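Local coordinates for protein mosquitocidal toxin (Bacillus sphaericus, PDB 2CB4) that probably transfers ADP-ribose to target proteins, acting as the catalytic ADP-ribosyltransferase domain of a larger mosquito-killing toxin, at residues A[173-178]-A[260-265]; A[140-145]-A[265-270]. The protein carries 1 engineered substitution. One frame throughout, in Å; residues are numbered along the deposited sequence.

Overall arrangement
After the first strands of the large mixed sheet, the chain reaches strand 142-143, within segment 140-145, then runs through strand 150-156 and helix 164-167 to the loop at 173-178. It continues through the later strands of the large mixed sheet before returning at 260-270. Residues 260-265 close contact 1 against 173-178, and 265-270 close contact 2 against 140-145, so the loop of contact 1 lies wholly within that of contact 2. Glu265 belongs to both, and the contact centres are about 11 Å apart. Trp141 bridges them by touching Glu178 and Gly264. Together they fasten the C-terminal part of the domain to the ADP-ribosyl core, on a side that also meets the second subunit.

Contact 1 of 2, residues A[173-178]-A[260-265]; sequences NPFPNE and FAPNGE
Phe175 meets Pro262 through the face of its ring: Pro262 CD stands 3.9 Å from the Phe175 ring centroid and 12° off the ring normal, a CH-pi contact. Pro262 CG is 3.6 Å from Phe175 CZ, and the two side chains cross at roughly a right angle. The same CD also lies over the centre of the Phe260 ring, so that this one carbon fills the corner between two nearly perpendicular rings. Those rings touch obliquely, Phe260 CE1 lying 4.0 Å from Phe175 CE2, with their planes at 85°. Glu178 stretches toward Ala261 with CG opposite its own backbone N (chi1 -177°). Its carboxylate makes no direct bond to Ala261 N; a water accepts from Ala261 N at 2.9 Å and lies 3.3 Å from Glu178 OE1, a long and less certain link. The stronger partner of Glu178 OE1 is Gln180. Behind this first shell, Asn263 N bonds to Phe260 O at 2.8 Å, folding 260-263 into the turn that presents Ala261 and Pro262. Ile213 of the second subunit packs on both Phe175 and Pro262. The contact thus joins the loop between helix 164-167 and strand 180-184 to the short 3-10 turn entering strand 264-265, with Pro174 resting on helix 111-117.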
ATOM      1  N   ASN A 173      26.102   7.888 -39.300  1.00 59.74           N
ATOM      2  CA  ASN A 173      26.264   8.602 -38.037  1.00 58.51           C
ATOM      3  C   ASN A 173      25.086   9.600 -38.009  1.00 61.19           C
ATOM      4  O   ASN A 173      25.039  10.542 -38.838  1.00 61.80           O
ATOM      5  CB  ASN A 173      27.590   9.358 -37.992  1.00 54.95           C
ATOM      6  CG  ASN A 173      27.833  10.023 -36.648  1.00 58.43           C
ATOM      7  OD1 ASN A 173      27.224   9.620 -35.659  1.00 49.61           O
ATOM      8  ND2 ASN A 173      28.750  10.987 -36.601  1.00 41.39           N
ATOM      9  N   PRO A 174      24.126   9.382 -37.113  1.00 54.84           N
ATOM     10  CA  PRO A 174      22.947  10.285 -37.040  1.00 53.55           C
ATOM     11  C   PRO A 174      23.155  11.814 -37.033  1.00 55.64           C
ATOM     12  O   PRO A 174      22.496  12.538 -37.786  1.00 54.49           O
ATOM     13  CB  PRO A 174      22.221   9.829 -35.759  1.00 55.07           C
ATOM     14  CG  PRO A 174      22.640   8.358 -35.560  1.00 58.78           C
ATOM     15  CD  PRO A 174      24.011   8.194 -36.216  1.00 54.05           C
ATOM     16  N   PHE A 175      24.022  12.330 -36.135  1.00 52.55           N
ATOM     17  CA  PHE A 175      24.269  13.793 -35.966  1.00 51.60           C
ATOM     18  C   PHE A 175      25.743  14.039 -35.662  1.00 61.32           C
ATOM     19  O   PHE A 175      26.197  13.948 -34.482  1.00 62.70           O
ATOM     20  CB  PHE A 175      23.405  14.343 -34.811  1.00 50.87           C
ATOM     21  CG  PHE A 175      21.927  14.086 -34.970  1.00 49.77           C
ATOM     22  CD1 PHE A 175      21.172  14.748 -35.961  1.00 50.40           C
ATOM     23  CD2 PHE A 175      21.281  13.145 -34.144  1.00 49.01           C
ATOM     24  CE1 PHE A 175      19.767  14.488 -36.089  1.00 50.40           C
ATOM     25  CE2 PHE A 175      19.900  12.868 -34.268  1.00 50.09           C
ATOM     26  CZ  PHE A 175      19.146  13.534 -35.239  1.00 48.30           C
ATOM     27  N   PRO A 176      26.492  14.338 -36.719  1.00 59.09           N
ATOM     28  CA  PRO A 176      27.934  14.549 -36.584  1.00 58.45           C
ATOM     29  C   PRO A 176      28.370  15.876 -35.989  1.00 64.37           C
ATOM     30  O   PRO A 176      29.410  15.956 -35.317  1.00 65.46           O
ATOM     31  CB  PRO A 176      28.467  14.412 -38.029  1.00 59.21           C
ATOM     32  CG  PRO A 176      27.309  14.053 -38.880  1.00 63.32           C
ATOM     33  CD  PRO A 176      26.106  13.822 -38.047  1.00 59.19           C
ATOM     34  N   ASN A 177      27.601  16.914 -36.252  1.00 61.01           N
ATOM     35  CA  ASN A 177      27.895  18.254 -35.792  1.00 60.70           C
ATOM     36  C   ASN A 177      28.046  18.464 -34.309  1.00 63.46           C
ATOM     37  O   ASN A 177      28.507  19.538 -33.877  1.00 64.44           O
ATOM     38  CB  ASN A 177      26.780  19.195 -36.222  1.00 67.41           C
ATOM     39  CG  ASN A 177      26.486  19.122 -37.727  1.00 85.18           C
ATOM     40  OD1 ASN A 177      27.289  18.579 -38.482  1.00 75.37           O
ATOM     41  ND2 ASN A 177      25.365  19.699 -38.144  1.00 71.01           N
ATOM     42  N   GLU A 178      27.587  17.503 -33.505  1.00 56.05           N
ATOM     43  CA  GLU A 178      27.653  17.643 -32.060  1.00 53.29           C
ATOM     44  C   GLU A 178      29.014  17.243 -31.455  1.00 57.06           C
ATOM     45  O   GLU A 178      29.314  17.540 -30.263  1.00 55.82           O
ATOM     46  CB  GLU A 178      26.503  16.886 -31.390  1.00 53.10           C
ATOM     47  CG  GLU A 178      26.446  17.048 -29.885  1.00 48.84           C
ATOM     48  CD  GLU A 178      25.298  16.305 -29.287  1.00 68.79           C
ATOM     49  OE1 GLU A 178      24.728  15.398 -29.944  1.00 79.35           O
ATOM     50  OE2 GLU A 178      24.962  16.616 -28.143  1.00 53.00           O
ATOM     51  N   PHE A 260      20.866  16.700 -26.761  1.00 25.85           N
ATOM     52  CA  PHE A 260      20.391  15.910 -27.897  1.00 24.54           C
ATOM     53  C   PHE A 260      20.762  16.756 -29.117  1.00 29.95           C
ATOM     54  O   PHE A 260      20.502  17.961 -29.147  1.00 28.13           O
ATOM     55  CB  PHE A 260      18.866  15.728 -27.808  1.00 26.03           C
ATOM     56  CG  PHE A 260      18.288  14.908 -28.936  1.00 26.39           C
ATOM     57  CD1 PHE A 260      18.992  13.801 -29.436  1.00 28.88           C
ATOM     58  CD2 PHE A 260      17.062  15.244 -29.500  1.00 26.89           C
ATOM     59  CE1 PHE A 260      18.478  13.046 -30.487  1.00 29.46           C
ATOM     60  CE2 PHE A 260      16.522  14.497 -30.552  1.00 29.89           C
ATOM     61  CZ  PHE A 260      17.230  13.397 -31.052  1.00 28.79           C
ATOM     62  N   ALA A 261      21.398  16.138 -30.113  1.00 28.85           N
ATOM     63  CA  ALA A 261      21.874  16.876 -31.286  1.00 28.26           C
ATOM     64  C   ALA A 261      20.975  17.906 -31.958  1.00 31.43           C
ATOM     65  O   ALA A 261      21.399  19.046 -32.160  1.00 32.47           O
ATOM     66  CB  ALA A 261      22.581  15.968 -32.288  1.00 28.75           C
ATOM     67  N   PRO A 262      19.743  17.533 -32.304  1.00 27.54           N
ATOM     68  CA  PRO A 262      18.816  18.488 -32.936  1.00 26.20           C
ATOM     69  C   PRO A 262      18.439  19.666 -31.991  1.00 29.77           C
ATOM     70  O   PRO A 262      17.892  20.685 -32.448  1.00 28.73           O
ATOM     71  CB  PRO A 262      17.566  17.635 -33.239  1.00 27.37           C
ATOM     72  CG  PRO A 262      17.972  16.237 -33.136  1.00 31.47           C
ATOM     73  CD  PRO A 262      19.183  16.165 -32.250  1.00 27.87           C
ATOM     74  N   ASN A 263      18.727  19.517 -30.686  1.00 25.41           N
ATOM     75  CA  ASN A 263      18.415  20.541 -29.683  1.00 24.98           C
ATOM     76  C   ASN A 263      19.481  21.598 -29.487  1.00 29.59           C
ATOM     77  O   ASN A 263      19.416  22.404 -28.539  1.00 27.91           O
ATOM     78  CB  ASN A 263      18.018  19.910 -28.339  1.00 22.99           C
ATOM     79  CG  ASN A 263      16.745  19.110 -28.448  1.00 31.38           C
ATOM     80  OD1 ASN A 263      16.100  19.087 -29.493  1.00 24.67           O
ATOM     81  ND2 ASN A 263      16.380  18.447 -27.383  1.00 23.34           N
ATOM     82  N   GLY A 264      20.455  21.615 -30.398  1.00 27.14           N
ATOM     83  CA  GLY A 264      21.526  22.613 -30.341  1.00 26.85           C
ATOM     84  C   GLY A 264      22.303  22.639 -31.649  1.00 31.14           C
ATOM     85  O   GLY A 264      21.926  21.994 -32.626  1.00 30.97           O
ATOM     86  N   GLU A 265      23.428  23.351 -31.651  1.00 27.02           N
ATOM     87  CA  GLU A 265      24.291  23.423 -32.840  1.00 25.32           C
ATOM     88  C   GLU A 265      25.534  24.237 -32.506  1.00 30.79           C
ATOM     89  O   GLU A 265      25.605  24.842 -31.450  1.00 28.72           O
ATOM     90  CB  GLU A 265      23.545  24.159 -33.966  1.00 25.13           C
ATOM     91  CG  GLU A 265      23.435  25.647 -33.669  1.00 28.80           C
ATOM     92  CD  GLU A 265      22.359  26.347 -34.468  1.00 51.09           C
ATOM     93  OE1 GLU A 265      21.241  25.785 -34.645  1.00 51.89           O
ATOM     94  OE2 GLU A 265      22.644  27.470 -34.930  1.00 45.09           O
TER
HETATM   95  O   HOH W   1      22.245  13.320 -30.280  1.00 31.13           O

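Contact 2 of 2, residues A[140-145]-A[265-270]; sequences PWTPHS and EIPNNN
A two-stranded antiparallel pairing, strand 142-143 against strand 264-265, forms the core of this contact, and Thr142 and Glu265 are its hydrogen-bonded pair. Thr142 N donates to Glu265 O at 2.9 Å, almost straight at 177°, and Glu265 N returns a bond to Thr142 O at 2.9 Å. Beside this ladder, the Trp141 indole lies under the Glu265 backbone: Glu265 N stands 3.4 Å above the ring plane, offset toward the rim, while its N-H is spent on Thr142 O. A trans first torsion (chi1 177°) swings the indole beneath the Glu265 backbone, and Trp141 CB meets Ile266 CG1 at 4.0 Å. Where the strand pairing ends, Pro267 CD approaches Pro140 O at 3.5 Å. That carbonyl also accepts from Thr142 OG1 at 2.9 Å, the hydroxyl lying above the carbonyl plane. Farther along, Asn268 OD1 accepts from Asn270 N in an Asx turn and also bonds to Thr139.

The polar side-chain link comes from His144, whose NE2 donates to Glu265 OE1 at 2.8 Å. The carboxylate oxygen lies in the imidazole plane, yet is met from above its own carboxylate plane, the two planes standing 83° apart. On its other nitrogen, ND1, His144 bonds to Asn211 OD1 of the second subunit. With an oxygen facing each ring nitrogen, the imidazole is probably protonated at both, a cationic form that the Glu265 carboxylate would favour; the bond from ND1 to Asn211 ties the strand pairing to the subunit interface.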
ATOM      1  N   PRO A 140      31.592  26.293 -28.483  1.00 28.62           N
ATOM      2  CA  PRO A 140      31.368  24.860 -28.634  1.00 26.44           C
ATOM      3  C   PRO A 140      29.949  24.645 -29.159  1.00 27.62           C
ATOM      4  O   PRO A 140      29.190  25.602 -29.354  1.00 26.38           O
ATOM      5  CB  PRO A 140      31.470  24.345 -27.182  1.00 27.69           C
ATOM      6  CG  PRO A 140      30.970  25.478 -26.353  1.00 31.80           C
ATOM      7  CD  PRO A 140      31.353  26.748 -27.092  1.00 27.97           C
ATOM      8  N   TRP A 141      29.595  23.389 -29.384  1.00 23.57           N
ATOM      9  CA  TRP A 141      28.233  23.028 -29.737  1.00 23.88           C
ATOM     10  C   TRP A 141      27.451  23.554 -28.488  1.00 29.92           C
ATOM     11  O   TRP A 141      27.854  23.318 -27.333  1.00 27.71           O
ATOM     12  CB  TRP A 141      28.116  21.499 -29.843  1.00 22.47           C
ATOM     13  CG  TRP A 141      26.720  21.020 -30.147  1.00 23.86           C
ATOM     14  CD1 TRP A 141      26.215  20.694 -31.378  1.00 26.69           C
ATOM     15  CD2 TRP A 141      25.642  20.809 -29.197  1.00 23.65           C
ATOM     16  NE1 TRP A 141      24.895  20.294 -31.254  1.00 25.93           N
ATOM     17  CE2 TRP A 141      24.527  20.337 -29.931  1.00 26.41           C
ATOM     18  CE3 TRP A 141      25.539  20.906 -27.782  1.00 24.23           C
ATOM     19  CZ2 TRP A 141      23.307  20.024 -29.319  1.00 24.76           C
ATOM     20  CZ3 TRP A 141      24.325  20.592 -27.176  1.00 24.21           C
ATOM     21  CH2 TRP A 141      23.215  20.184 -27.948  1.00 24.62           C
ATOM     22  N   THR A 142      26.387  24.324 -28.729  1.00 27.33           N
ATOM     23  CA  THR A 142      25.604  24.956 -27.677  1.00 25.75           C
ATOM     24  C   THR A 142      24.115  24.642 -27.870  1.00 30.47           C
ATOM     25  O   THR A 142      23.631  24.609 -29.004  1.00 30.86           O
ATOM     26  CB  THR A 142      25.828  26.478 -27.769  1.00 28.37           C
ATOM     27  OG1 THR A 142      27.221  26.758 -27.631  1.00 28.53           O
ATOM     28  CG2 THR A 142      25.040  27.258 -26.712  1.00 22.24           C
ATOM     29  N   PRO A 143      23.383  24.418 -26.768  1.00 25.66           N
ATOM     30  CA  PRO A 143      21.949  24.126 -26.874  1.00 23.78           C
ATOM     31  C   PRO A 143      21.174  25.343 -27.385  1.00 27.27           C
ATOM     32  O   PRO A 143      21.528  26.483 -27.105  1.00 26.91           O
ATOM     33  CB  PRO A 143      21.536  23.796 -25.423  1.00 24.59           C
ATOM     34  CG  PRO A 143      22.761  23.563 -24.674  1.00 28.57           C
ATOM     35  CD  PRO A 143      23.893  24.228 -25.393  1.00 24.78           C
ATOM     36  N   HIS A 144      20.091  25.108 -28.114  1.00 24.08           N
ATOM     37  CA  HIS A 144      19.276  26.222 -28.615  1.00 23.06           C
ATOM     38  C   HIS A 144      18.701  27.068 -27.481  1.00 28.21           C
ATOM     39  O   HIS A 144      18.469  28.251 -27.644  1.00 27.92           O
ATOM     40  CB  HIS A 144      18.102  25.681 -29.469  1.00 23.41           C
ATOM     41  CG  HIS A 144      18.527  25.150 -30.794  1.00 26.78           C
ATOM     42  ND1 HIS A 144      17.970  24.019 -31.363  1.00 28.31           N
ATOM     43  CD2 HIS A 144      19.465  25.593 -31.669  1.00 26.85           C
ATOM     44  CE1 HIS A 144      18.535  23.807 -32.537  1.00 26.67           C
ATOM     45  NE2 HIS A 144      19.435  24.753 -32.749  1.00 26.75           N
ATOM     46  N   SER A 145      18.437  26.447 -26.336  1.00 25.73           N
ATOM     47  CA  SER A 145      17.834  27.161 -25.203  1.00 25.12           C
ATOM     48  C   SER A 145      18.847  27.804 -24.249  1.00 29.38           C
ATOM     49  O   SER A 145      18.460  28.316 -23.199  1.00 28.84           O
ATOM     50  CB  SER A 145      17.051  26.150 -24.379  1.00 27.10           C
ATOM     51  OG  SER A 145      17.973  25.311 -23.693  1.00 30.69           O
ATOM     52  N   GLU A 265      23.428  23.351 -31.651  1.00 27.02           N
ATOM     53  CA  GLU A 265      24.291  23.423 -32.840  1.00 25.32           C
ATOM     54  C   GLU A 265      25.534  24.237 -32.506  1.00 30.79           C
ATOM     55  O   GLU A 265      25.605  24.842 -31.450  1.00 28.72           O
ATOM     56  CB  GLU A 265      23.545  24.159 -33.966  1.00 25.13           C
ATOM     57  CG  GLU A 265      23.435  25.647 -33.669  1.00 28.80           C
ATOM     58  CD  GLU A 265      22.359  26.347 -34.468  1.00 51.09           C
ATOM     59  OE1 GLU A 265      21.241  25.785 -34.645  1.00 51.89           O
ATOM     60  OE2 GLU A 265      22.644  27.470 -34.930  1.00 45.09           O
ATOM     61  N   ILE A 266      26.500  24.279 -33.425  1.00 30.58           N
ATOM     62  CA  ILE A 266      27.694  25.110 -33.229  1.00 30.66           C
ATOM     63  C   ILE A 266      27.277  26.444 -33.831  1.00 35.87           C
ATOM     64  O   ILE A 266      27.094  26.561 -35.025  1.00 36.29           O
ATOM     65  CB  ILE A 266      28.934  24.536 -33.941  1.00 32.90           C
ATOM     66  CG1 ILE A 266      29.229  23.152 -33.345  1.00 33.53           C
ATOM     67  CG2 ILE A 266      30.124  25.496 -33.764  1.00 31.64           C
ATOM     68  CD1 ILE A 266      30.423  22.452 -33.896  1.00 33.33           C
ATOM     69  N   PRO A 267      27.041  27.434 -32.998  1.00 32.89           N
ATOM     70  CA  PRO A 267      26.537  28.701 -33.532  1.00 32.57           C
ATOM     71  C   PRO A 267      27.506  29.510 -34.404  1.00 39.67           C
ATOM     72  O   PRO A 267      27.080  30.235 -35.306  1.00 39.78           O
ATOM     73  CB  PRO A 267      26.131  29.488 -32.268  1.00 32.88           C
ATOM     74  CG  PRO A 267      26.900  28.880 -31.166  1.00 36.20           C
ATOM     75  CD  PRO A 267      27.202  27.464 -31.528  1.00 31.89           C
ATOM     76  N   ASN A 268      28.796  29.431 -34.096  1.00 36.25           N
ATOM     77  CA  ASN A 268      29.795  30.183 -34.818  1.00 34.80           C
ATOM     78  C   ASN A 268      31.167  29.717 -34.353  1.00 40.35           C
ATOM     79  O   ASN A 268      31.283  28.762 -33.576  1.00 41.23           O
ATOM     80  CB  ASN A 268      29.604  31.672 -34.525  1.00 30.59           C
ATOM     81  CG  ASN A 268      29.611  31.988 -33.030  1.00 45.73           C
ATOM     82  OD1 ASN A 268      30.578  31.701 -32.325  1.00 37.46           O
ATOM     83  ND2 ASN A 268      28.521  32.569 -32.549  1.00 32.87           N
ATOM     84  N   ASN A 269      32.210  30.383 -34.832  1.00 37.24           N
ATOM     85  CA  ASN A 269      33.580  30.040 -34.463  1.00 36.63           C
ATOM     86  C   ASN A 269      34.257  31.202 -33.796  1.00 41.25           C
ATOM     87  O   ASN A 269      35.476  31.335 -33.850  1.00 42.47           O
ATOM     88  CB  ASN A 269      34.393  29.665 -35.685  1.00 32.59           C
ATOM     89  CG  ASN A 269      33.879  28.426 -36.368  1.00 52.70           C
ATOM     90  OD1 ASN A 269      33.417  27.481 -35.737  1.00 47.97           O
ATOM     91  ND2 ASN A 269      34.004  28.405 -37.670  1.00 47.59           N
ATOM     92  N   ASN A 270      33.467  32.053 -33.173  1.00 36.80           N
ATOM     93  CA  ASN A 270      34.008  33.202 -32.486  1.00 36.53           C
ATOM     94  C   ASN A 270      34.760  32.798 -31.241  1.00 42.70           C
ATOM     95  O   ASN A 270      34.539  31.713 -30.675  1.00 43.03           O
ATOM     96  CB  ASN A 270      32.889  34.173 -32.128  1.00 34.86           C
ATOM     97  CG  ASN A 270      32.148  34.661 -33.347  1.00 52.25           C
ATOM     98  OD1 ASN A 270      32.621  34.513 -34.482  1.00 50.74           O
ATOM     99  ND2 ASN A 270      30.964  35.199 -33.134  1.00 40.86           N
TER